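Local coordinates for protein catalase (Exiguobacterium oxidotolerans, PDB 2J2M) that catalyses the breakdown of hydrogen peroxide into water and oxygen at a haem buried in each subunit of a tetramer, at residues 92-97 with 188-193; 56-61 with 238-243; 108-113 with 127-132. All coordinates share one frame; numbering follows the deposited sequence.

Interaction 1 of 3, residues 92-97 with 188-193; sequences ARFSTV and ASYRKM. With HEM (protoporphyrin IX containing Fe), chain E.
Phe94 lays its CB methylene on one face of the Tyr190 ring, a CH-pi contact in which CB is 3.9 Å from the ring centroid and 25° off the ring normal. The carbon sits toward the rim, with Tyr190 CG 3.6 Å from Phe94 CB. From there the side chains run on in opposite senses, one beside the other. The phenyl group of Phe94 passes back beside Tyr190 CB, while the phenol follows the strand until its CE1 is 3.9 Å from Ser95 N. Met193 adds a second touch: extended beyond CG, its chain delivers the methyl CE to 3.4 Å from Phe94 CD2.

The contact is apolar, but the phenol hydroxyl is not wasted, since Tyr190 OH is hydrogen-bonded to Glu105. Trimming Tyr190 to an alanine would probably leave Phe94 CB facing a gap and deprive Glu105 of one of its hydroxyl partners.

The haem lies across the strand from Tyr190. Arg93, with CG anti to its backbone N (chi1 -179°) and the chain extended as far as NE, reaches a haem propionate: NH1 donates to HEM O2A at 3.1 Å, and His56 O also takes a bond from NH1. Ser95, whose CB points away from the 188-193 segment, has its OG hydrogen-bonded to His56 ND1.

Strand 87-95 runs between strands 59-68 and 112-119 in the antiparallel sheet, pairing through Phe94 with Phe60 and through Ser95 with Gly112. Phe94 also packs on Leu299 of strand 292-302, and Tyr190 wedges against helix 241-251 at Ala242, Ser243 and Thr246.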
loop_
_atom_site.group_PDB
_atom_site.type_symbol
_atom_site.label_atom_id
_atom_site.label_comp_id
_atom_site.label_asym_id
_atom_site.label_seq_id
_atom_site.Cartn_x
_atom_site.Cartn_y
_atom_site.Cartn_z
ATOM N N ALA A 92 15.264 -18.717 12.950
ATOM C CA ALA A 92 14.172 -19.021 13.866
ATOM C C ALA A 92 13.562 -17.761 14.448
ATOM O O ALA A 92 14.245 -16.743 14.577
ATOM C CB ALA A 92 14.650 -19.947 14.978
ATOM N N ARG A 93 12.278 -17.827 14.772
ATOM C CA ARG A 93 11.572 -16.720 15.420
ATOM C C ARG A 93 10.630 -17.299 16.467
ATOM O O ARG A 93 9.827 -18.178 16.166
ATOM C CB ARG A 93 10.787 -15.834 14.417
ATOM C CG ARG A 93 10.053 -14.642 15.082
ATOM C CD ARG A 93 9.487 -13.613 14.085
ATOM N NE ARG A 93 8.951 -12.371 14.696
ATOM C CZ ARG A 93 7.751 -12.246 15.290
ATOM N NH1 ARG A 93 6.946 -13.313 15.416
ATOM N NH2 ARG A 93 7.357 -11.059 15.777
ATOM N N PHE A 94 10.751 -16.791 17.682
ATOM C CA PHE A 94 9.915 -17.173 18.798
ATOM C C PHE A 94 9.098 -15.951 19.140
ATOM O O PHE A 94 9.514 -14.838 18.867
ATOM C CB PHE A 94 10.791 -17.613 19.978
ATOM C CG PHE A 94 11.754 -18.727 19.627
ATOM C CD1 PHE A 94 13.128 -18.491 19.594
ATOM C CD2 PHE A 94 11.278 -20.005 19.276
ATOM C CE1 PHE A 94 14.013 -19.523 19.250
ATOM C CE2 PHE A 94 12.149 -21.028 18.947
ATOM C CZ PHE A 94 13.515 -20.792 18.928
ATOM N N SER A 95 7.930 -16.147 19.725
ATOM C CA SER A 95 6.947 -15.064 19.803
ATOM C C SER A 95 5.899 -15.336 20.855
ATOM O O SER A 95 5.775 -16.474 21.305
ATOM C CB SER A 95 6.279 -14.845 18.427
ATOM O OG SER A 95 5.638 -16.019 17.968
ATOM N N THR A 96 5.191 -14.293 21.294
ATOM C CA THR A 96 3.929 -14.488 22.010
ATOM C C THR A 96 2.839 -14.443 20.955
ATOM O O THR A 96 3.166 -14.524 19.789
ATOM C CB THR A 96 3.685 -13.432 23.099
ATOM O OG1 THR A 96 3.794 -12.120 22.532
ATOM C CG2 THR A 96 4.667 -13.608 24.232
ATOM N N VAL A 97 1.567 -14.329 21.346
ATOM C CA VAL A 97 0.449 -14.389 20.388
ATOM C C VAL A 97 -0.400 -13.120 20.322
ATOM O O VAL A 97 -0.493 -12.466 19.282
ATOM C CB VAL A 97 -0.528 -15.619 20.659
ATOM C CG1 VAL A 97 -1.702 -15.655 19.620
ATOM C CG2 VAL A 97 0.230 -16.942 20.639
ATOM N N ALA A 188 9.712 -19.191 30.974
ATOM C CA ALA A 188 10.686 -18.272 31.570
ATOM C C ALA A 188 11.529 -17.585 30.493
ATOM O O ALA A 188 12.024 -16.456 30.677
ATOM C CB ALA A 188 11.597 -19.013 32.588
ATOM N N SER A 189 11.735 -18.309 29.394
ATOM C CA SER A 189 12.165 -17.688 28.159
ATOM C C SER A 189 12.007 -18.600 26.944
ATOM O O SER A 189 11.677 -19.801 27.044
ATOM C CB SER A 189 13.595 -17.150 28.255
ATOM O OG SER A 189 14.480 -18.190 28.562
ATOM N N TYR A 190 12.252 -17.979 25.796
ATOM C CA TYR A 190 12.261 -18.642 24.511
ATOM C C TYR A 190 13.176 -19.869 24.450
ATOM O O TYR A 190 12.827 -20.863 23.802
ATOM C CB TYR A 190 12.616 -17.618 23.432
ATOM C CG TYR A 190 11.595 -16.490 23.318
ATOM C CD1 TYR A 190 10.239 -16.738 23.445
ATOM C CD2 TYR A 190 11.999 -15.175 23.067
ATOM C CE1 TYR A 190 9.300 -15.701 23.335
ATOM C CE2 TYR A 190 11.065 -14.138 22.951
ATOM C CZ TYR A 190 9.717 -14.415 23.081
ATOM O OH TYR A 190 8.796 -13.414 22.964
ATOM N N ARG A 191 14.320 -19.812 25.140
ATOM C CA ARG A 191 15.301 -20.891 25.091
ATOM C C ARG A 191 14.951 -22.006 26.081
ATOM O O ARG A 191 15.518 -23.116 26.032
ATOM C CB ARG A 191 16.725 -20.359 25.302
ATOM C CG ARG A 191 17.000 -19.802 26.677
ATOM C CD ARG A 191 18.157 -18.792 26.669
ATOM N NE ARG A 191 19.391 -19.451 27.039
ATOM C CZ ARG A 191 19.938 -19.422 28.249
ATOM N NH1 ARG A 191 19.396 -18.711 29.229
ATOM N NH2 ARG A 191 21.069 -20.083 28.457
ATOM N N LYS A 192 13.995 -21.719 26.964
ATOM C CA LYS A 192 13.576 -22.698 27.959
ATOM C C LYS A 192 12.152 -23.197 27.735
ATOM O O LYS A 192 11.376 -23.340 28.676
ATOM C CB LYS A 192 13.750 -22.127 29.358
ATOM C CG LYS A 192 15.187 -21.751 29.643
ATOM C CD LYS A 192 15.424 -21.445 31.108
ATOM C CE LYS A 192 16.858 -20.939 31.288
ATOM N NZ LYS A 192 17.058 -20.472 32.681
ATOM N N MET A 193 11.833 -23.473 26.479
ATOM C CA MET A 193 10.523 -23.968 26.088
ATOM C C MET A 193 10.650 -24.988 24.969
ATOM O O MET A 193 11.654 -25.035 24.241
ATOM C CB MET A 193 9.633 -22.817 25.611
ATOM C CG MET A 193 9.897 -22.374 24.177
ATOM S SD MET A 193 8.990 -20.871 23.812
ATOM C CE MET A 193 9.435 -20.619 22.065
HETATM C CHA HEM E . 1.310 -16.200 13.009
HETATM C CHB HEM E . 1.379 -20.514 15.292
HETATM C CHC HEM E . -3.202 -21.228 13.957
HETATM C CHD HEM E . -3.057 -17.313 11.146
HETATM C C1A HEM E . 1.754 -17.320 13.708
HETATM C C2A HEM E . 3.099 -17.564 14.224
HETATM C C3A HEM E . 3.111 -18.762 14.857
HETATM C C4A HEM E . 1.783 -19.310 14.769
HETATM C CMA HEM E . 4.295 -19.466 15.564
HETATM C CAA HEM E . 4.281 -16.573 14.066
HETATM C CBA HEM E . 5.138 -16.845 12.827
HETATM C CGA HEM E . 6.269 -15.842 12.857
HETATM O O1A HEM E . 6.317 -14.933 11.985
HETATM O O2A HEM E . 7.121 -15.938 13.782
HETATM C C1B HEM E . 0.171 -21.123 15.082
HETATM C C2B HEM E . -0.177 -22.499 15.399
HETATM C C3B HEM E . -1.445 -22.668 15.026
HETATM C C4B HEM E . -1.932 -21.431 14.467
HETATM C CMB HEM E . 0.759 -23.582 16.007
HETATM C CAB HEM E . -2.278 -23.959 15.100
HETATM C CBB HEM E . -2.233 -24.761 16.159
HETATM C C1C HEM E . -3.558 -20.305 13.010
HETATM C C2C HEM E . -4.748 -20.316 12.182
HETATM C C3C HEM E . -4.678 -19.221 11.399
HETATM C C4C HEM E . -3.462 -18.492 11.719
HETATM C CMC HEM E . -5.862 -21.406 12.168
HETATM C CAC HEM E . -5.705 -18.740 10.346
HETATM C CBC HEM E . -5.792 -19.311 9.139
HETATM C C1D HEM E . -1.898 -16.609 11.386
HETATM C C2D HEM E . -1.542 -15.357 10.747
HETATM C C3D HEM E . -0.168 -15.014 11.320
HETATM C C4D HEM E . 0.163 -16.090 12.250
HETATM C CMD HEM E . -2.365 -14.574 9.669
HETATM C CAD HEM E . 0.704 -13.791 10.983
HETATM C CBD HEM E . 1.823 -14.273 10.056
HETATM C CGD HEM E . 2.560 -13.124 9.394
HETATM O O1D HEM E . 2.129 -11.925 9.452
HETATM O O2D HEM E . 3.601 -13.424 8.771
HETATM N NA HEM E . 0.992 -18.419 14.062
HETATM N NB HEM E . -0.923 -20.498 14.520
HETATM N NC HEM E . -2.804 -19.188 12.696
HETATM N ND HEM E . -0.879 -16.999 12.239
HETATM FE FE HEM E . -0.792 -18.899 13.128
#

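Interaction 2 of 3, residues 56-61 with 238-243; sequences HARGFG and DFNHAS. With HEM (protoporphyrin IX containing Fe), chain E.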
loop_
_atom_site.group_PDB
_atom_site.type_symbol
_atom_site.label_atom_id
_atom_site.label_comp_id
_atom_site.label_asym_id
_atom_site.label_seq_id
_atom_site.Cartn_x
_atom_site.Cartn_y
_atom_site.Cartn_z
ATOM N N HIS A 56 1.016 -12.822 17.007
ATOM C CA HIS A 56 2.429 -13.136 17.213
ATOM C C HIS A 56 3.332 -11.990 16.831
ATOM O O HIS A 56 4.448 -12.227 16.356
ATOM C CB HIS A 56 2.864 -14.369 16.416
ATOM C CG HIS A 56 2.287 -15.658 16.905
ATOM N ND1 HIS A 56 2.995 -16.532 17.707
ATOM C CD2 HIS A 56 1.101 -16.258 16.645
ATOM C CE1 HIS A 56 2.255 -17.603 17.945
ATOM N NE2 HIS A 56 1.108 -17.471 17.295
ATOM N N ALA A 57 2.835 -10.764 17.002
ATOM C CA ALA A 57 3.601 -9.543 16.670
ATOM C C ALA A 57 4.837 -9.391 17.542
ATOM O O ALA A 57 5.888 -8.932 17.069
ATOM C CB ALA A 57 2.725 -8.284 16.755
ATOM N N ARG A 58 4.717 -9.755 18.813
ATOM C CA ARG A 58 5.876 -9.683 19.733
ATOM C C ARG A 58 6.757 -10.928 19.580
ATOM O O ARG A 58 6.302 -12.050 19.771
ATOM C CB ARG A 58 5.408 -9.487 21.181
ATOM C CG ARG A 58 6.476 -9.731 22.233
ATOM C CD ARG A 58 7.656 -8.730 22.125
ATOM N NE ARG A 58 7.723 -7.798 23.246
ATOM C CZ ARG A 58 8.744 -6.978 23.487
ATOM N NH1 ARG A 58 9.780 -6.942 22.662
ATOM N NH2 ARG A 58 8.719 -6.182 24.550
ATOM N N GLY A 59 8.013 -10.729 19.214
ATOM C CA GLY A 59 8.907 -11.852 18.956
ATOM C C GLY A 59 10.408 -11.580 18.872
ATOM O O GLY A 59 10.860 -10.418 18.912
ATOM N N PHE A 60 11.165 -12.678 18.720
ATOM C CA PHE A 60 12.617 -12.678 18.736
ATOM C C PHE A 60 13.151 -13.706 17.751
ATOM O O PHE A 60 12.768 -14.879 17.802
ATOM C CB PHE A 60 13.170 -13.001 20.147
ATOM C CG PHE A 60 14.677 -13.257 20.161
ATOM C CD1 PHE A 60 15.577 -12.195 20.290
ATOM C CD2 PHE A 60 15.187 -14.565 19.993
ATOM C CE1 PHE A 60 16.961 -12.412 20.287
ATOM C CE2 PHE A 60 16.570 -14.807 19.966
ATOM C CZ PHE A 60 17.470 -13.721 20.109
ATOM N N GLY A 61 14.063 -13.271 16.888
ATOM C CA GLY A 61 14.629 -14.135 15.864
ATOM C C GLY A 61 16.135 -14.268 15.902
ATOM O O GLY A 61 16.856 -13.307 16.242
ATOM N N ASP A 238 11.381 -5.863 33.726
ATOM C CA ASP A 238 11.790 -6.076 32.329
ATOM C C ASP A 238 10.606 -6.539 31.452
ATOM O O ASP A 238 10.189 -7.679 31.571
ATOM C CB ASP A 238 12.904 -7.141 32.319
ATOM C CG ASP A 238 13.629 -7.253 30.983
ATOM O OD1 ASP A 238 13.128 -6.739 29.944
ATOM O OD2 ASP A 238 14.713 -7.885 30.978
ATOM N N PHE A 239 10.074 -5.667 30.582
ATOM C CA PHE A 239 9.000 -6.063 29.627
ATOM C C PHE A 239 9.546 -6.734 28.370
ATOM O O PHE A 239 8.773 -7.189 27.525
ATOM C CB PHE A 239 8.032 -4.914 29.258
ATOM C CG PHE A 239 8.653 -3.812 28.420
ATOM C CD1 PHE A 239 8.451 -3.764 27.030
ATOM C CD2 PHE A 239 9.417 -2.803 29.018
ATOM C CE1 PHE A 239 9.028 -2.758 26.241
ATOM C CE2 PHE A 239 10.001 -1.782 28.238
ATOM C CZ PHE A 239 9.786 -1.752 26.841
ATOM N N ASN A 240 10.872 -6.823 28.274
ATOM C CA ASN A 240 11.564 -7.509 27.180
ATOM C C ASN A 240 12.414 -8.702 27.638
ATOM O O ASN A 240 13.474 -8.938 27.049
ATOM C CB ASN A 240 12.516 -6.521 26.503
ATOM C CG ASN A 240 11.847 -5.214 26.145
ATOM O OD1 ASN A 240 10.958 -5.174 25.281
ATOM N ND2 ASN A 240 12.288 -4.121 26.791
ATOM N N HIS A 241 11.979 -9.452 28.661
ATOM C CA HIS A 241 12.896 -10.393 29.340
ATOM C C HIS A 241 13.328 -11.577 28.482
ATOM O O HIS A 241 14.507 -11.943 28.489
ATOM C CB HIS A 241 12.373 -10.871 30.707
ATOM C CG HIS A 241 11.469 -12.062 30.628
ATOM N ND1 HIS A 241 10.119 -11.958 30.361
ATOM C CD2 HIS A 241 11.724 -13.385 30.778
ATOM C CE1 HIS A 241 9.585 -13.168 30.332
ATOM N NE2 HIS A 241 10.537 -14.052 30.583
ATOM N N ALA A 242 12.391 -12.161 27.733
ATOM C CA ALA A 242 12.690 -13.378 26.984
ATOM C C ALA A 242 13.643 -13.062 25.845
ATOM O O ALA A 242 14.620 -13.780 25.641
ATOM C CB ALA A 242 11.423 -14.047 26.492
ATOM N N SER A 243 13.367 -11.963 25.142
ATOM C CA SER A 243 14.234 -11.453 24.060
ATOM C C SER A 243 15.640 -11.148 24.584
ATOM O O SER A 243 16.625 -11.636 24.036
ATOM C CB SER A 243 13.635 -10.178 23.428
ATOM O OG SER A 243 12.553 -10.516 22.578
HETATM C CHA HEM E . 1.310 -16.200 13.009
HETATM C CHB HEM E . 1.379 -20.514 15.292
HETATM C CHC HEM E . -3.202 -21.228 13.957
HETATM C CHD HEM E . -3.057 -17.313 11.146
HETATM C C1A HEM E . 1.754 -17.320 13.708
HETATM C C2A HEM E . 3.099 -17.564 14.224
HETATM C C3A HEM E . 3.111 -18.762 14.857
HETATM C C4A HEM E . 1.783 -19.310 14.769
HETATM C CMA HEM E . 4.295 -19.466 15.564
HETATM C CAA HEM E . 4.281 -16.573 14.066
HETATM C CBA HEM E . 5.138 -16.845 12.827
HETATM C CGA HEM E . 6.269 -15.842 12.857
HETATM O O1A HEM E . 6.317 -14.933 11.985
HETATM O O2A HEM E . 7.121 -15.938 13.782
HETATM C C1B HEM E . 0.171 -21.123 15.082
HETATM C C2B HEM E . -0.177 -22.499 15.399
HETATM C C3B HEM E . -1.445 -22.668 15.026
HETATM C C4B HEM E . -1.932 -21.431 14.467
HETATM C CMB HEM E . 0.759 -23.582 16.007
HETATM C CAB HEM E . -2.278 -23.959 15.100
HETATM C CBB HEM E . -2.233 -24.761 16.159
HETATM C C1C HEM E . -3.558 -20.305 13.010
HETATM C C2C HEM E . -4.748 -20.316 12.182
HETATM C C3C HEM E . -4.678 -19.221 11.399
HETATM C C4C HEM E . -3.462 -18.492 11.719
HETATM C CMC HEM E . -5.862 -21.406 12.168
HETATM C CAC HEM E . -5.705 -18.740 10.346
HETATM C CBC HEM E . -5.792 -19.311 9.139
HETATM C C1D HEM E . -1.898 -16.609 11.386
HETATM C C2D HEM E . -1.542 -15.357 10.747
HETATM C C3D HEM E . -0.168 -15.014 11.320
HETATM C C4D HEM E . 0.163 -16.090 12.250
HETATM C CMD HEM E . -2.365 -14.574 9.669
HETATM C CAD HEM E . 0.704 -13.791 10.983
HETATM C CBD HEM E . 1.823 -14.273 10.056
HETATM C CGD HEM E . 2.560 -13.124 9.394
HETATM O O1D HEM E . 2.129 -11.925 9.452
HETATM O O2D HEM E . 3.601 -13.424 8.771
HETATM N NA HEM E . 0.992 -18.419 14.062
HETATM N NB HEM E . -0.923 -20.498 14.520
HETATM N NC HEM E . -2.804 -19.188 12.696
HETATM N ND HEM E . -0.879 -16.999 12.239
HETATM FE FE HEM E . -0.792 -18.899 13.128
HETATM O O HOH W 1 11.974 -8.449 20.666
#
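Arg58 and Asn240 meet at about a right angle, with the guanidinium and amide planes 80° apart. Arg58 NH2 donates to Asn240 OD1 in a short bond of 2.6 Å, fairly straight at 155°. The oxygen lies at the edge of the guanidinium, near its plane, whereas the nitrogen is tilted out of the carbonyl plane of the amide. A bend at chi2 (63°) and another at chi3 steer the arginine to this position. The same NH2 comes within 3.5 Å of Phe239 CD1, a carbon that lies at the guanidinium edge.

The amide itself rests on a ring: Asn240 ND2 is 3.4 Å above the plane of Phe239, over its centre. An Asx turn, in which Asp238 OD1 accepts from Asn240 N, shapes the backbone just ahead of helix 241-251. Further along, Phe60 CB packs against Ser243 OG at 3.5 Å. One water spans the two segments, donating to Gly59 O at 2.9 Å and to Ser243 OG at 2.9 Å; its bond from Arg58 NH1 is weak.

At the other end of segment 56-61, His56 lies face-on to the haem, its CD2 3.2 Å from HEM C1A, consistent with the distal histidine of haem catalases. Phe239 reaches the subunit boundary, meeting His99 of a second subunit edge-to-face.

The arginine charge is met by neutral oxygens, with Ser103 O taking NE and Asn240 OD1 taking NH2. Such directional bonds probably fix how the guanidinium is turned, with no ion pair to Asp238. Ser243 OG, accepting from the water, is also bonded to Glu105, consistent with the serine hydroxyl donating to that carboxylate.

Interaction 3 of 3, residues 108-113 with 127-132; sequences RDPRGF and VGNNLP. With HEM (protoporphyrin IX containing Fe), chain E.
Arg111 and Asn130 hold each other by two hydrogen bonds, one through a side chain and one through the backbone. Arg111 N donates to Asn130 OD1 at 2.8 Å and nearly straight, 167°, though the nitrogen approaches well out of the amide plane, clear of the oxygen's lone pairs. The amide comes back to this N-H because CG of Asn130 is set between its own backbone N and carbonyl carbon (chi1 57°). In return Asn130 N donates to Arg111 O at 2.9 Å, this time in the carbonyl plane. Arg111 O takes a second, weaker approach from Asn129 CA, a CA-H...O contact of 3.2 Å.

Next to this grip the chains form the open end of the beta hairpin of strands 112-119 and 122-129. Phe113 and Gly128 are an antiparallel hydrogen-bonded pair: Phe113 N gives to Gly128 O at 2.8 Å and Gly128 N to Phe113 O at 3.0 Å. Gly112 and Asn129 make the adjoining non-hydrogen-bonded pair, on the face turned to the haem. There Gly112 CA is 3.4 Å from HEM CMA, and a CB at this position would run into that methyl. Val127 CG1 also reaches the porphyrin, 3.8 Å from HEM C3A. Phe113, on the other face, sends its ring away from the hairpin to stack on Trp217.

Beyond the strands, the Arg111 guanidinium folds back on its own chain. NH1 donates to Asp109 O at 3.0 Å, with the oxygen in the guanidinium plane, and to Leu107 O as well. The carboxylate of Asp109 uses OD1 for the backbone N-H groups of Val97 and Ile98. Pro110 and Leu131 touch only loosely across the contact, and both lie on Ile180 of helix 174-180.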
loop_
_atom_site.group_PDB
_atom_site.type_symbol
_atom_site.label_atom_id
_atom_site.label_comp_id
_atom_site.label_asym_id
_atom_site.label_seq_id
_atom_site.Cartn_x
_atom_site.Cartn_y
_atom_site.Cartn_z
ATOM N N ARG A 108 0.650 -14.546 29.779
ATOM C CA ARG A 108 0.145 -15.858 29.458
ATOM C C ARG A 108 -0.298 -15.941 27.989
ATOM O O ARG A 108 -1.149 -15.166 27.523
ATOM C CB ARG A 108 -1.042 -16.179 30.382
ATOM C CG ARG A 108 -1.539 -17.647 30.275
ATOM C CD ARG A 108 -2.552 -17.978 31.353
ATOM N NE ARG A 108 -2.028 -17.712 32.704
ATOM C CZ ARG A 108 -1.170 -18.495 33.362
ATOM N NH1 ARG A 108 -0.776 -18.139 34.578
ATOM N NH2 ARG A 108 -0.690 -19.619 32.806
ATOM N N ASP A 109 0.267 -16.891 27.258
ATOM C CA ASP A 109 -0.024 -17.063 25.821
ATOM C C ASP A 109 0.688 -18.306 25.393
ATOM O O ASP A 109 1.707 -18.679 26.006
ATOM C CB ASP A 109 0.595 -15.932 24.991
ATOM C CG ASP A 109 -0.434 -14.949 24.441
ATOM O OD1 ASP A 109 -0.000 -13.894 23.897
ATOM O OD2 ASP A 109 -1.658 -15.228 24.522
ATOM N N PRO A 110 0.177 -18.963 24.335
ATOM C CA PRO A 110 1.055 -19.970 23.738
ATOM C C PRO A 110 2.294 -19.199 23.307
ATOM O O PRO A 110 2.247 -17.963 23.209
ATOM C CB PRO A 110 0.276 -20.446 22.521
ATOM C CG PRO A 110 -1.205 -20.040 22.783
ATOM C CD PRO A 110 -1.132 -18.828 23.646
ATOM N N ARG A 111 3.409 -19.892 23.097
ATOM C CA ARG A 111 4.592 -19.253 22.549
ATOM C C ARG A 111 4.879 -19.818 21.167
ATOM O O ARG A 111 5.081 -21.031 21.033
ATOM C CB ARG A 111 5.804 -19.487 23.453
ATOM C CG ARG A 111 6.260 -18.273 24.264
ATOM C CD ARG A 111 5.151 -17.714 25.103
ATOM N NE ARG A 111 5.588 -16.685 26.031
ATOM C CZ ARG A 111 4.772 -16.122 26.929
ATOM N NH1 ARG A 111 3.497 -16.488 26.968
ATOM N NH2 ARG A 111 5.210 -15.191 27.781
ATOM N N GLY A 112 4.937 -18.935 20.166
ATOM C CA GLY A 112 5.287 -19.323 18.802
ATOM C C GLY A 112 6.714 -19.844 18.689
ATOM O O GLY A 112 7.631 -19.333 19.356
ATOM N N PHE A 113 6.882 -20.858 17.837
ATOM C CA PHE A 113 8.147 -21.554 17.595
ATOM C C PHE A 113 8.305 -21.797 16.067
ATOM O O PHE A 113 7.817 -22.784 15.515
ATOM C CB PHE A 113 8.141 -22.883 18.390
ATOM C CG PHE A 113 9.491 -23.568 18.490
ATOM C CD1 PHE A 113 10.244 -23.842 17.360
ATOM C CD2 PHE A 113 9.984 -23.971 19.739
ATOM C CE1 PHE A 113 11.479 -24.485 17.467
ATOM C CE2 PHE A 113 11.205 -24.613 19.863
ATOM C CZ PHE A 113 11.955 -24.869 18.716
ATOM N N VAL A 127 6.295 -24.121 11.605
ATOM C CA VAL A 127 5.595 -23.015 12.281
ATOM C C VAL A 127 4.675 -23.639 13.328
ATOM O O VAL A 127 3.564 -24.068 13.026
ATOM C CB VAL A 127 4.826 -22.109 11.256
ATOM C CG1 VAL A 127 4.154 -20.907 11.947
ATOM C CG2 VAL A 127 5.775 -21.637 10.150
ATOM N N GLY A 128 5.188 -23.767 14.547
ATOM C CA GLY A 128 4.448 -24.378 15.636
ATOM C C GLY A 128 4.357 -23.473 16.865
ATOM O O GLY A 128 4.742 -22.312 16.811
ATOM N N ASN A 129 3.828 -24.034 17.959
ATOM C CA ASN A 129 3.757 -23.401 19.276
ATOM C C ASN A 129 4.430 -24.334 20.297
ATOM O O ASN A 129 4.674 -25.509 19.995
ATOM C CB ASN A 129 2.295 -23.174 19.678
ATOM C CG ASN A 129 1.696 -21.894 19.087
ATOM O OD1 ASN A 129 2.415 -20.964 18.736
ATOM N ND2 ASN A 129 0.362 -21.833 19.027
ATOM N N ASN A 130 4.733 -23.836 21.498
ATOM C CA ASN A 130 5.266 -24.720 22.535
ATOM C C ASN A 130 4.248 -25.781 22.930
ATOM O O ASN A 130 4.571 -26.968 23.025
ATOM C CB ASN A 130 5.817 -23.957 23.753
ATOM C CG ASN A 130 4.784 -23.029 24.416
ATOM O OD1 ASN A 130 3.852 -22.521 23.779
ATOM N ND2 ASN A 130 4.969 -22.799 25.716
ATOM N N LEU A 131 3.007 -25.333 23.090
ATOM C CA LEU A 131 1.913 -26.164 23.553
ATOM C C LEU A 131 1.451 -27.079 22.419
ATOM O O LEU A 131 1.363 -26.637 21.276
ATOM C CB LEU A 131 0.768 -25.285 24.073
ATOM C CG LEU A 131 1.084 -24.270 25.179
ATOM C CD1 LEU A 131 -0.189 -23.583 25.652
ATOM C CD2 LEU A 131 1.823 -24.912 26.361
ATOM N N PRO A 132 1.205 -28.360 22.740
ATOM C CA PRO A 132 1.031 -29.428 21.765
ATOM C C PRO A 132 -0.368 -29.513 21.128
ATOM O O PRO A 132 -0.547 -30.270 20.171
ATOM C CB PRO A 132 1.346 -30.689 22.586
ATOM C CG PRO A 132 0.832 -30.372 23.945
ATOM C CD PRO A 132 1.109 -28.881 24.123
HETATM C CHA HEM E . 1.310 -16.200 13.009
HETATM C CHB HEM E . 1.379 -20.514 15.292
HETATM C CHC HEM E . -3.202 -21.228 13.957
HETATM C CHD HEM E . -3.057 -17.313 11.146
HETATM C C1A HEM E . 1.754 -17.320 13.708
HETATM C C2A HEM E . 3.099 -17.564 14.224
HETATM C C3A HEM E . 3.111 -18.762 14.857
HETATM C C4A HEM E . 1.783 -19.310 14.769
HETATM C CMA HEM E . 4.295 -19.466 15.564
HETATM C CAA HEM E . 4.281 -16.573 14.066
HETATM C CBA HEM E . 5.138 -16.845 12.827
HETATM C CGA HEM E . 6.269 -15.842 12.857
HETATM O O1A HEM E . 6.317 -14.933 11.985
HETATM O O2A HEM E . 7.121 -15.938 13.782
HETATM C C1B HEM E . 0.171 -21.123 15.082
HETATM C C2B HEM E . -0.177 -22.499 15.399
HETATM C C3B HEM E . -1.445 -22.668 15.026
HETATM C C4B HEM E . -1.932 -21.431 14.467
HETATM C CMB HEM E . 0.759 -23.582 16.007
HETATM C CAB HEM E . -2.278 -23.959 15.100
HETATM C CBB HEM E . -2.233 -24.761 16.159
HETATM C C1C HEM E . -3.558 -20.305 13.010
HETATM C C2C HEM E . -4.748 -20.316 12.182
HETATM C C3C HEM E . -4.678 -19.221 11.399
HETATM C C4C HEM E . -3.462 -18.492 11.719
HETATM C CMC HEM E . -5.862 -21.406 12.168
HETATM C CAC HEM E . -5.705 -18.740 10.346
HETATM C CBC HEM E . -5.792 -19.311 9.139
HETATM C C1D HEM E . -1.898 -16.609 11.386
HETATM C C2D HEM E . -1.542 -15.357 10.747
HETATM C C3D HEM E . -0.168 -15.014 11.320
HETATM C C4D HEM E . 0.163 -16.090 12.250
HETATM C CMD HEM E . -2.365 -14.574 9.669
HETATM C CAD HEM E . 0.704 -13.791 10.983
HETATM C CBD HEM E . 1.823 -14.273 10.056
HETATM C CGD HEM E . 2.560 -13.124 9.394
HETATM O O1D HEM E . 2.129 -11.925 9.452
HETATM O O2D HEM E . 3.601 -13.424 8.771
HETATM N NA HEM E . 0.992 -18.419 14.062
HETATM N NB HEM E . -0.923 -20.498 14.520
HETATM N NC HEM E . -2.804 -19.188 12.696
HETATM N ND HEM E . -0.879 -16.999 12.239
HETATM FE FE HEM E . -0.792 -18.899 13.128
#

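How the interactions relate
All three contacts are buried and touch the haem, but they hold the fold differently. Interactions 1 and 2 each fasten a sheet strand to an element beyond the sheet, a loop in the first and the start of helix 241-251 in the second; interaction 3 joins two strands of the sheet itself. Along the chain, interaction 3 is nested within interaction 1, and interaction 1 within interaction 2. The chemistry follows place: apolar packing at 92-97 with 188-193, a guanidinium-amide bond and a water at 56-61 with 238-243, beside a second subunit, and mostly backbone hydrogen bonding at 108-113 with 127-132. His56 CE1 packs on Gly112 CA, bringing interactions 2 and 3 together at the haem.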